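Local coordinates for protein 1-deoxy-D-xylulose 5-phosphate reductoisomerase (Moraxella catarrhalis, PDB 4ZQG) that catalyses the NAD(P)H-dependent rearrangement and reduction of 1-deoxy-D-xylulose 5-phosphate to 2-C-methyl-D-erythritol 4-phosphate in the MEP pathway of isoprenoid biosynthesis, at residues L6-D20 against R32-K46. Sequence-based numbering, arbitrary orientation.
With NAD (nicotinamide-adenine-dinucleotide), chain C.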
ATOM      1  N   LEU A   6      -5.542  29.471  10.222  1.00 83.46           N
ATOM      2  CA  LEU A   6      -6.508  28.385   9.842  1.00 80.28           C
ATOM      3  C   LEU A   6      -6.648  28.286   8.343  1.00 76.38           C
ATOM      4  O   LEU A   6      -6.812  29.303   7.671  1.00 76.62           O
ATOM      5  CB  LEU A   6      -7.885  28.657  10.418  1.00 78.58           C
ATOM      6  CG  LEU A   6      -7.914  28.818  11.930  1.00 82.62           C
ATOM      7  CD1 LEU A   6      -9.356  28.973  12.402  1.00 81.68           C
ATOM      8  CD2 LEU A   6      -7.223  27.644  12.621  1.00 84.01           C
ATOM      9  N   GLN A   7      -6.591  27.065   7.827  1.00 71.61           N
ATOM     10  CA  GLN A   7      -6.830  26.831   6.414  1.00 68.68           C
ATOM     11  C   GLN A   7      -8.289  27.156   6.082  1.00 64.94           C
ATOM     12  O   GLN A   7      -9.205  26.533   6.585  1.00 61.47           O
ATOM     13  CB  GLN A   7      -6.503  25.387   6.061  1.00 69.29           C
ATOM     14  CG  GLN A   7      -6.430  25.046   4.573  1.00 69.27           C
ATOM     15  CD  GLN A   7      -6.079  23.588   4.381  1.00 66.59           C
ATOM     16  OE1 GLN A   7      -6.530  22.915   3.453  1.00 64.53           O
ATOM     17  NE2 GLN A   7      -5.284  23.085   5.299  1.00 67.79           N
ATOM     18  N   SER A   8      -8.462  28.141   5.214  1.00 63.16           N
ATOM     19  CA  SER A   8      -9.743  28.575   4.744  1.00 62.11           C
ATOM     20  C   SER A   8     -10.319  27.598   3.722  1.00 60.10           C
ATOM     21  O   SER A   8      -9.655  27.272   2.767  1.00 60.13           O
ATOM     22  CB  SER A   8      -9.544  29.931   4.115  1.00 63.78           C
ATOM     23  OG  SER A   8     -10.748  30.434   3.596  1.00 68.02           O
ATOM     24  N   LEU A   9     -11.552  27.140   3.927  1.00 58.12           N
ATOM     25  CA  LEU A   9     -12.222  26.191   3.030  1.00 56.70           C
ATOM     26  C   LEU A   9     -13.439  26.744   2.300  1.00 55.36           C
ATOM     27  O   LEU A   9     -14.284  27.351   2.908  1.00 53.49           O
ATOM     28  CB  LEU A   9     -12.755  25.030   3.846  1.00 57.50           C
ATOM     29  CG  LEU A   9     -11.915  23.792   3.979  1.00 59.33           C
ATOM     30  CD1 LEU A   9     -10.438  24.112   4.203  1.00 62.09           C
ATOM     31  CD2 LEU A   9     -12.477  22.965   5.113  1.00 59.05           C
ATOM     32  N   ALA A  10     -13.549  26.467   1.005  1.00 54.22           N
ATOM     33  CA  ALA A  10     -14.807  26.606   0.288  1.00 53.07           C
ATOM     34  C   ALA A  10     -15.258  25.218  -0.042  1.00 52.07           C
ATOM     35  O   ALA A  10     -14.501  24.472  -0.646  1.00 51.71           O
ATOM     36  CB  ALA A  10     -14.614  27.390  -0.989  1.00 53.20           C
ATOM     37  N   ILE A  11     -16.477  24.866   0.337  1.00 51.70           N
ATOM     38  CA  ILE A  11     -17.031  23.550   0.011  1.00 51.37           C
ATOM     39  C   ILE A  11     -18.147  23.675  -1.014  1.00 51.22           C
ATOM     40  O   ILE A  11     -19.275  24.014  -0.697  1.00 50.08           O
ATOM     41  CB  ILE A  11     -17.539  22.831   1.256  1.00 51.54           C
ATOM     42  CG1 ILE A  11     -16.401  22.698   2.262  1.00 52.06           C
ATOM     43  CG2 ILE A  11     -18.098  21.479   0.875  1.00 50.65           C
ATOM     44  CD1 ILE A  11     -16.853  22.179   3.597  1.00 52.94           C
ATOM     45  N   LEU A  12     -17.803  23.418  -2.266  1.00 51.11           N
ATOM     46  CA  LEU A  12     -18.747  23.537  -3.327  1.00 50.99           C
ATOM     47  C   LEU A  12     -19.495  22.241  -3.364  1.00 50.50           C
ATOM     48  O   LEU A  12     -18.910  21.206  -3.609  1.00 51.38           O
ATOM     49  CB  LEU A  12     -18.021  23.782  -4.639  1.00 51.66           C
ATOM     50  CG  LEU A  12     -17.192  25.045  -4.780  1.00 52.76           C
ATOM     51  CD1 LEU A  12     -17.187  25.461  -6.238  1.00 54.11           C
ATOM     52  CD2 LEU A  12     -17.785  26.197  -4.028  1.00 53.95           C
ATOM     53  N   GLY A  13     -20.796  22.284  -3.139  1.00 50.73           N
ATOM     54  CA  GLY A  13     -21.610  21.057  -3.108  1.00 50.62           C
ATOM     55  C   GLY A  13     -21.719  20.543  -1.689  1.00 50.50           C
ATOM     56  O   GLY A  13     -21.789  19.355  -1.469  1.00 50.75           O
ATOM     57  N   ALA A  14     -21.800  21.465  -0.727  1.00 51.01           N
ATOM     58  CA  ALA A  14     -21.789  21.150   0.722  1.00 50.45           C
ATOM     59  C   ALA A  14     -22.960  20.374   1.272  1.00 49.71           C
ATOM     60  O   ALA A  14     -22.868  19.883   2.384  1.00 49.98           O
ATOM     61  CB  ALA A  14     -21.636  22.426   1.540  1.00 50.20           C
ATOM     62  N   THR A  15     -24.041  20.273   0.520  1.00 50.53           N
ATOM     63  CA  THR A  15     -25.284  19.660   0.994  1.00 51.66           C
ATOM     64  C   THR A  15     -25.420  18.235   0.594  1.00 51.18           C
ATOM     65  O   THR A  15     -26.297  17.566   1.070  1.00 51.69           O
ATOM     66  CB  THR A  15     -26.547  20.387   0.459  1.00 53.07           C
ATOM     67  OG1 THR A  15     -26.484  20.524  -0.977  1.00 54.38           O
ATOM     68  CG2 THR A  15     -26.665  21.764   1.085  1.00 53.36           C
ATOM     69  N   GLY A  16     -24.564  17.755  -0.291  1.00 52.04           N
ATOM     70  CA  GLY A  16     -24.672  16.377  -0.742  1.00 52.52           C
ATOM     71  C   GLY A  16     -23.900  15.404   0.138  1.00 52.94           C
ATOM     72  O   GLY A  16     -23.440  15.742   1.241  1.00 53.22           O
ATOM     73  N   SER A  17     -23.738  14.194  -0.383  1.00 53.51           N
ATOM     74  CA  SER A  17     -23.140  13.084   0.348  1.00 53.97           C
ATOM     75  C   SER A  17     -21.693  13.413   0.752  1.00 51.24           C
ATOM     76  O   SER A  17     -21.302  13.345   1.925  1.00 48.53           O
ATOM     77  CB  SER A  17     -23.169  11.875  -0.579  1.00 55.83           C
ATOM     78  OG  SER A  17     -23.105  10.699   0.161  1.00 61.64           O
ATOM     79  N   ILE A  18     -20.930  13.839  -0.253  1.00 49.96           N
ATOM     80  CA  ILE A  18     -19.552  14.210  -0.079  1.00 49.87           C
ATOM     81  C   ILE A  18     -19.496  15.357   0.941  1.00 49.70           C
ATOM     82  O   ILE A  18     -18.693  15.347   1.881  1.00 50.68           O
ATOM     83  CB  ILE A  18     -18.895  14.549  -1.459  1.00 49.59           C
ATOM     84  CG1 ILE A  18     -18.725  13.307  -2.287  1.00 50.44           C
ATOM     85  CG2 ILE A  18     -17.554  15.216  -1.294  1.00 49.10           C
ATOM     86  CD1 ILE A  18     -17.724  12.291  -1.738  1.00 51.69           C
ATOM     87  N   GLY A  19     -20.366  16.332   0.773  1.00 49.85           N
ATOM     88  CA  GLY A  19     -20.412  17.457   1.691  1.00 49.76           C
ATOM     89  C   GLY A  19     -20.669  17.061   3.111  1.00 49.87           C
ATOM     90  O   GLY A  19     -20.002  17.543   4.011  1.00 48.90           O
ATOM     91  N   ASP A  20     -21.641  16.178   3.326  1.00 51.27           N
ATOM     92  CA  ASP A  20     -21.862  15.626   4.665  1.00 52.82           C
ATOM     93  C   ASP A  20     -20.582  15.070   5.296  1.00 52.15           C
ATOM     94  O   ASP A  20     -20.289  15.396   6.452  1.00 53.20           O
ATOM     95  CB  ASP A  20     -22.916  14.518   4.638  1.00 55.89           C
ATOM     96  CG  ASP A  20     -24.336  15.030   4.457  1.00 59.15           C
ATOM     97  OD1 ASP A  20     -25.207  14.174   4.236  1.00 63.82           O
ATOM     98  OD2 ASP A  20     -24.619  16.251   4.538  1.00 61.64           O
ATOM     99  N   ARG A  32      -8.764  23.892  13.234  1.00 77.54           N
ATOM    100  CA  ARG A  32      -7.815  23.538  12.203  1.00 75.47           C
ATOM    101  C   ARG A  32      -8.246  24.167  10.870  1.00 71.62           C
ATOM    102  O   ARG A  32      -7.419  24.613  10.079  1.00 72.19           O
ATOM    103  CB  ARG A  32      -7.775  21.997  12.118  1.00 77.69           C
ATOM    104  CG  ARG A  32      -6.523  21.388  11.520  1.00 78.03           C
ATOM    105  CD  ARG A  32      -6.410  19.906  11.860  1.00 81.16           C
ATOM    106  NE  ARG A  32      -5.026  19.519  12.137  1.00 83.11           N
ATOM    107  CZ  ARG A  32      -4.063  19.430  11.216  1.00 88.24           C
ATOM    108  NH1 ARG A  32      -4.310  19.694   9.929  1.00 88.79           N
ATOM    109  NH2 ARG A  32      -2.832  19.078  11.580  1.00 90.95           N
ATOM    110  N   TYR A  33      -9.551  24.184  10.638  1.00 69.32           N
ATOM    111  CA  TYR A  33     -10.146  24.592   9.391  1.00 68.79           C
ATOM    112  C   TYR A  33     -11.137  25.697   9.671  1.00 67.77           C
ATOM    113  O   TYR A  33     -11.792  25.669  10.681  1.00 70.39           O
ATOM    114  CB  TYR A  33     -10.859  23.386   8.773  1.00 70.05           C
ATOM    115  CG  TYR A  33      -9.898  22.239   8.527  1.00 71.09           C
ATOM    116  CD1 TYR A  33      -8.900  22.368   7.569  1.00 72.48           C
ATOM    117  CD2 TYR A  33      -9.963  21.061   9.257  1.00 70.52           C
ATOM    118  CE1 TYR A  33      -7.990  21.357   7.326  1.00 74.36           C
ATOM    119  CE2 TYR A  33      -9.045  20.035   9.035  1.00 74.58           C
ATOM    120  CZ  TYR A  33      -8.053  20.191   8.054  1.00 75.79           C
ATOM    121  OH  TYR A  33      -7.101  19.225   7.784  1.00 72.58           O
ATOM    122  N   ARG A  34     -11.219  26.670   8.777  1.00 66.56           N
ATOM    123  CA  ARG A  34     -12.190  27.752   8.820  1.00 66.72           C
ATOM    124  C   ARG A  34     -13.084  27.612   7.587  1.00 64.49           C
ATOM    125  O   ARG A  34     -12.573  27.559   6.479  1.00 65.84           O
ATOM    126  CB  ARG A  34     -11.456  29.123   8.789  1.00 68.26           C
ATOM    127  CG  ARG A  34     -12.371  30.329   8.596  1.00 70.81           C
ATOM    128  CD  ARG A  34     -11.679  31.696   8.686  1.00 72.43           C
ATOM    129  NE  ARG A  34     -11.128  32.134   7.401  1.00 73.07           N
ATOM    130  CZ  ARG A  34     -11.840  32.603   6.378  1.00 71.78           C
ATOM    131  NH1 ARG A  34     -13.172  32.710   6.450  1.00 71.42           N
ATOM    132  NH2 ARG A  34     -11.206  32.956   5.266  1.00 72.68           N
ATOM    133  N   ILE A  35     -14.401  27.589   7.755  1.00 61.40           N
ATOM    134  CA  ILE A  35     -15.300  27.547   6.603  1.00 59.04           C
ATOM    135  C   ILE A  35     -15.530  28.940   6.040  1.00 58.37           C
ATOM    136  O   ILE A  35     -16.134  29.754   6.650  1.00 59.88           O
ATOM    137  CB  ILE A  35     -16.676  26.997   6.946  1.00 58.39           C
ATOM    138  CG1 ILE A  35     -16.597  25.655   7.666  1.00 58.16           C
ATOM    139  CG2 ILE A  35     -17.505  26.893   5.688  1.00 58.88           C
ATOM    140  CD1 ILE A  35     -15.683  24.655   7.053  1.00 58.55           C
ATOM    141  N   HIS A  36     -15.054  29.215   4.852  1.00 57.21           N
ATOM    142  CA  HIS A  36     -15.288  30.487   4.242  1.00 56.55           C
ATOM    143  C   HIS A  36     -16.537  30.441   3.391  1.00 55.83           C
ATOM    144  O   HIS A  36     -17.217  31.445   3.287  1.00 56.67           O
ATOM    145  CB  HIS A  36     -14.094  30.842   3.403  1.00 57.19           C
ATOM    146  CG  HIS A  36     -14.243  32.113   2.651  1.00 58.52           C
ATOM    147  ND1 HIS A  36     -13.935  33.338   3.199  1.00 60.35           N
ATOM    148  CD2 HIS A  36     -14.638  32.349   1.378  1.00 58.12           C
ATOM    149  CE1 HIS A  36     -14.152  34.277   2.296  1.00 60.79           C
ATOM    150  NE2 HIS A  36     -14.550  33.699   1.176  1.00 59.34           N
ATOM    151  N   ALA A  37     -16.864  29.304   2.776  1.00 53.89           N
ATOM    152  CA  ALA A  37     -18.051  29.247   1.933  1.00 53.39           C
ATOM    153  C   ALA A  37     -18.634  27.871   1.807  1.00 52.59           C
ATOM    154  O   ALA A  37     -17.953  26.918   1.984  1.00 51.52           O
ATOM    155  CB  ALA A  37     -17.754  29.795   0.563  1.00 53.70           C
ATOM    156  N   LEU A  38     -19.933  27.801   1.529  1.00 53.36           N
ATOM    157  CA  LEU A  38     -20.672  26.542   1.377  1.00 52.47           C
ATOM    158  C   LEU A  38     -21.665  26.775   0.264  1.00 52.40           C
ATOM    159  O   LEU A  38     -22.138  27.869   0.144  1.00 53.51           O
ATOM    160  CB  LEU A  38     -21.456  26.215   2.644  1.00 52.61           C
ATOM    161  CG  LEU A  38     -20.677  26.104   3.941  1.00 52.77           C
ATOM    162  CD1 LEU A  38     -21.638  26.000   5.104  1.00 53.59           C
ATOM    163  CD2 LEU A  38     -19.811  24.870   3.926  1.00 52.38           C
ATOM    164  N   THR A  39     -21.959  25.781  -0.556  1.00 52.01           N
ATOM    165  CA  THR A  39     -22.890  25.958  -1.642  1.00 53.14           C
ATOM    166  C   THR A  39     -23.812  24.797  -1.761  1.00 54.27           C
ATOM    167  O   THR A  39     -23.437  23.676  -1.445  1.00 53.82           O
ATOM    168  CB  THR A  39     -22.206  26.073  -3.007  1.00 54.23           C
ATOM    169  OG1 THR A  39     -21.971  24.773  -3.593  1.00 52.71           O
ATOM    170  CG2 THR A  39     -20.922  26.916  -2.920  1.00 54.60           C
ATOM    171  N   GLY A  40     -25.019  25.067  -2.236  1.00 56.61           N
ATOM    172  CA  GLY A  40     -26.058  24.051  -2.350  1.00 59.34           C
ATOM    173  C   GLY A  40     -27.070  24.454  -3.401  1.00 62.79           C
ATOM    174  O   GLY A  40     -27.423  25.601  -3.480  1.00 69.81           O
ATOM    175  N   PHE A  41     -27.550  23.530  -4.213  1.00 64.54           N
ATOM    176  CA  PHE A  41     -28.388  23.911  -5.327  1.00 67.33           C
ATOM    177  C   PHE A  41     -29.840  23.961  -4.891  1.00 68.15           C
ATOM    178  O   PHE A  41     -30.445  25.007  -4.973  1.00 71.02           O
ATOM    179  CB  PHE A  41     -28.176  22.949  -6.516  1.00 68.57           C
ATOM    180  CG  PHE A  41     -28.737  23.443  -7.837  1.00 69.26           C
ATOM    181  CD1 PHE A  41     -29.885  22.863  -8.383  1.00 69.34           C
ATOM    182  CD2 PHE A  41     -28.096  24.467  -8.551  1.00 68.70           C
ATOM    183  CE1 PHE A  41     -30.382  23.297  -9.602  1.00 69.18           C
ATOM    184  CE2 PHE A  41     -28.592  24.898  -9.773  1.00 67.87           C
ATOM    185  CZ  PHE A  41     -29.728  24.306 -10.297  1.00 69.05           C
ATOM    186  N   SER A  42     -30.375  22.847  -4.401  1.00 69.67           N
ATOM    187  CA  SER A  42     -31.801  22.722  -4.125  1.00 73.17           C
ATOM    188  C   SER A  42     -32.194  22.830  -2.657  1.00 75.65           C
ATOM    189  O   SER A  42     -33.265  23.328  -2.355  1.00 74.99           O
ATOM    190  CB  SER A  42     -32.319  21.379  -4.645  1.00 74.34           C
ATOM    191  OG  SER A  42     -32.710  21.500  -6.002  1.00 78.71           O
ATOM    192  N   ARG A  43     -31.366  22.314  -1.751  1.00 75.98           N
ATOM    193  CA  ARG A  43     -31.806  22.098  -0.381  1.00 74.95           C
ATOM    194  C   ARG A  43     -31.531  23.342   0.451  1.00 72.53           C
ATOM    195  O   ARG A  43     -30.567  23.408   1.246  1.00 71.44           O
ATOM    196  CB  ARG A  43     -31.148  20.842   0.202  1.00 78.27           C
ATOM    197  CG  ARG A  43     -31.888  19.547  -0.122  1.00 80.57           C
ATOM    198  CD  ARG A  43     -30.973  18.345  -0.067  1.00 81.77           C
ATOM    199  NE  ARG A  43     -30.101  18.322  -1.243  1.00 87.22           N
ATOM    200  CZ  ARG A  43     -29.256  17.331  -1.551  1.00 91.12           C
ATOM    201  NH1 ARG A  43     -29.160  16.266  -0.753  1.00 89.65           N
ATOM    202  NH2 ARG A  43     -28.497  17.403  -2.658  1.00 87.62           N
ATOM    203  N   VAL A  44     -32.422  24.317   0.273  1.00 68.02           N
ATOM    204  CA  VAL A  44     -32.256  25.645   0.817  1.00 65.69           C
ATOM    205  C   VAL A  44     -32.208  25.630   2.353  1.00 62.38           C
ATOM    206  O   VAL A  44     -31.359  26.286   2.965  1.00 59.85           O
ATOM    207  CB  VAL A  44     -33.403  26.555   0.334  1.00 69.68           C
ATOM    208  CG1 VAL A  44     -33.291  27.958   0.918  1.00 71.49           C
ATOM    209  CG2 VAL A  44     -33.410  26.649  -1.178  1.00 70.71           C
ATOM    210  N   ASP A  45     -33.131  24.898   2.971  0.50 61.02           N
ATOM    211  CA  ASP A  45     -33.154  24.792   4.422  0.50 60.20           C
ATOM    212  C   ASP A  45     -31.868  24.172   5.007  0.50 59.52           C
ATOM    213  O   ASP A  45     -31.378  24.624   6.046  0.50 58.29           O
ATOM    214  CB  ASP A  45     -34.382  24.017   4.863  0.50 61.02           C
ATOM    215  CG  ASP A  45     -35.684  24.792   4.639  0.50 62.41           C
ATOM    216  OD1 ASP A  45     -35.658  26.019   4.328  0.50 61.92           O
ATOM    217  OD2 ASP A  45     -36.742  24.150   4.804  0.50 63.30           O
ATOM    218  N   LYS A  46     -31.300  23.167   4.323  1.00 59.09           N
ATOM    219  CA  LYS A  46     -30.112  22.524   4.807  1.00 57.63           C
ATOM    220  C   LYS A  46     -28.945  23.472   4.692  1.00 56.20           C
ATOM    221  O   LYS A  46     -28.196  23.693   5.648  1.00 56.43           O
ATOM    222  CB  LYS A  46     -29.859  21.235   4.082  1.00 58.55           C
ATOM    223  CG  LYS A  46     -28.797  20.416   4.780  1.00 59.42           C
ATOM    224  CD  LYS A  46     -28.447  19.184   3.967  1.00 59.44           C
ATOM    225  CE  LYS A  46     -27.360  18.398   4.653  1.00 57.91           C
ATOM    226  NZ  LYS A  46     -27.084  17.224   3.816  1.00 57.65           N
TER
HETATM  227  PA  NAD C 501     -24.937  14.520  -4.426  1.00 62.32           P
HETATM  228  O1A NAD C 501     -25.919  14.304  -5.526  1.00 61.38           O
HETATM  229  O2A NAD C 501     -25.119  13.864  -3.073  1.00 63.15           O
HETATM  230  O5B NAD C 501     -24.616  16.089  -4.203  1.00 62.55           O
HETATM  231  C5B NAD C 501     -24.252  16.980  -5.245  1.00 63.69           C
HETATM  232  C4B NAD C 501     -23.990  18.393  -4.699  1.00 65.55           C
HETATM  233  O4B NAD C 501     -23.830  19.264  -5.833  1.00 65.62           O
HETATM  234  C3B NAD C 501     -25.137  18.951  -3.846  1.00 66.06           C
HETATM  235  O3B NAD C 501     -24.661  19.754  -2.762  1.00 65.19           O
HETATM  236  C2B NAD C 501     -25.913  19.810  -4.831  1.00 66.67           C
HETATM  237  O2B NAD C 501     -26.465  20.987  -4.244  1.00 67.18           O
HETATM  238  C1B NAD C 501     -24.895  20.210  -5.893  1.00 67.13           C
HETATM  239  N9A NAD C 501     -25.515  20.273  -7.250  1.00 68.81           N
HETATM  240  C8A NAD C 501     -26.276  19.318  -7.814  1.00 69.50           C
HETATM  241  N7A NAD C 501     -26.696  19.688  -9.047  1.00 69.07           N
HETATM  242  C5A NAD C 501     -26.208  20.903  -9.293  1.00 68.03           C
HETATM  243  C6A NAD C 501     -26.316  21.838 -10.436  1.00 68.92           C
HETATM  244  N6A NAD C 501     -27.034  21.494 -11.552  1.00 70.26           N
HETATM  245  N1A NAD C 501     -25.669  23.013 -10.287  1.00 66.69           N
HETATM  246  C2A NAD C 501     -24.981  23.342  -9.155  1.00 67.37           C
HETATM  247  N3A NAD C 501     -24.848  22.543  -8.071  1.00 66.48           N
HETATM  248  C4A NAD C 501     -25.438  21.314  -8.100  1.00 68.19           C
HETATM  249  O3  NAD C 501     -23.509  14.080  -5.046  1.00 64.62           O
HETATM  250  PN  NAD C 501     -22.341  13.176  -4.400  1.00 60.55           P
HETATM  251  O1N NAD C 501     -22.859  11.756  -4.462  1.00 60.38           O
HETATM  252  O2N NAD C 501     -21.850  13.870  -3.152  1.00 58.61           O
HETATM  253  O5D NAD C 501     -21.267  13.389  -5.577  1.00 64.61           O
HETATM  254  C5D NAD C 501     -20.444  14.556  -5.644  1.00 65.61           C
HETATM  255  C4D NAD C 501     -19.282  14.325  -6.613  1.00 67.38           C
HETATM  256  O4D NAD C 501     -18.243  13.540  -6.021  1.00 69.58           O
HETATM  257  C3D NAD C 501     -19.752  13.568  -7.842  1.00 67.52           C
HETATM  258  O3D NAD C 501     -19.016  14.071  -8.951  1.00 65.20           O
HETATM  259  C2D NAD C 501     -19.431  12.121  -7.539  1.00 68.55           C
HETATM  260  O2D NAD C 501     -19.296  11.352  -8.743  1.00 68.81           O
HETATM  261  C1D NAD C 501     -18.157  12.269  -6.698  1.00 69.61           C
HETATM  262  N1N NAD C 501     -17.988  11.168  -5.738  1.00 70.35           N
HETATM  263  C2N NAD C 501     -18.900  10.945  -4.759  1.00 69.89           C
HETATM  264  C3N NAD C 501     -18.750   9.868  -3.860  1.00 69.06           C
HETATM  265  C7N NAD C 501     -19.726   9.601  -2.743  1.00 67.87           C
HETATM  266  O7N NAD C 501     -19.412   8.856  -1.831  1.00 65.08           O
HETATM  267  N7N NAD C 501     -20.922  10.189  -2.739  1.00 69.96           N
HETATM  268  C4N NAD C 501     -17.645   9.042  -3.993  1.00 64.65           C
HETATM  269  C5N NAD C 501     -16.736   9.312  -4.986  1.00 64.77           C
HETATM  270  C6N NAD C 501     -16.913  10.372  -5.858  1.00 66.65           C
HETATM  271  O   HOH W   1     -29.002  20.325  -3.145  1.00 58.47           O
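Strands 7-12 and 33-39 pair in parallel, Q7 facing Y33 and I11 facing L38, with a break after L9. There the pairing moves from L9-I35 to A10-A37, a beta bulge, and L9 O accepts from two successive amides, H36 N at 2.8 Å and A37 N at 3.2 Å.

Apolar contacts line the face bearing L9, I11, Y33, I35 and L38, where helices 17-26 and 44-54 also pack. L9 CD2 touches Y33 CB and I35 CD1, while L38 CD2 touches both I11 CD1 (4.0 Å) and A14 CB.

Q7 NE2 meets the Y33 ring at its edge, amide and ring planes being 78° apart; Q7 OE1 is hydrogen-bonded to T100 OG1.

Beyond the paired strands, backbone and side-chain hydrogen bonds continue the contact. T39 OG1, set between its backbone N and carbonyl carbon (chi1 86°), is turned to accept from G13 N (2.8 Å), and T39 O accepts from A14 N. The fully extended K46 chain brings NZ into a hydrogen bond with T15 O (2.9 Å); NZ also forms a salt bridge with D20 OD2 (2.7 Å), on its syn lone pair, spanning the two helix starts.

Two ribose hydroxyls and both phosphates of NAD are gripped: T15 OG1 and NAD O3B share a hydrogen bond (2.7 Å) of undecided direction, F41 N donates to NAD O2B (2.8 Å), and a water links that hydroxyl to R43 NE. S17 N and I18 N bind one phosphate each. This is the Rossmann dinucleotide site: backbone amides at a helix start hold the diphosphate, while T15 and F41, from the loops that follow the two strands, hold the adenosine ribose hydroxyls.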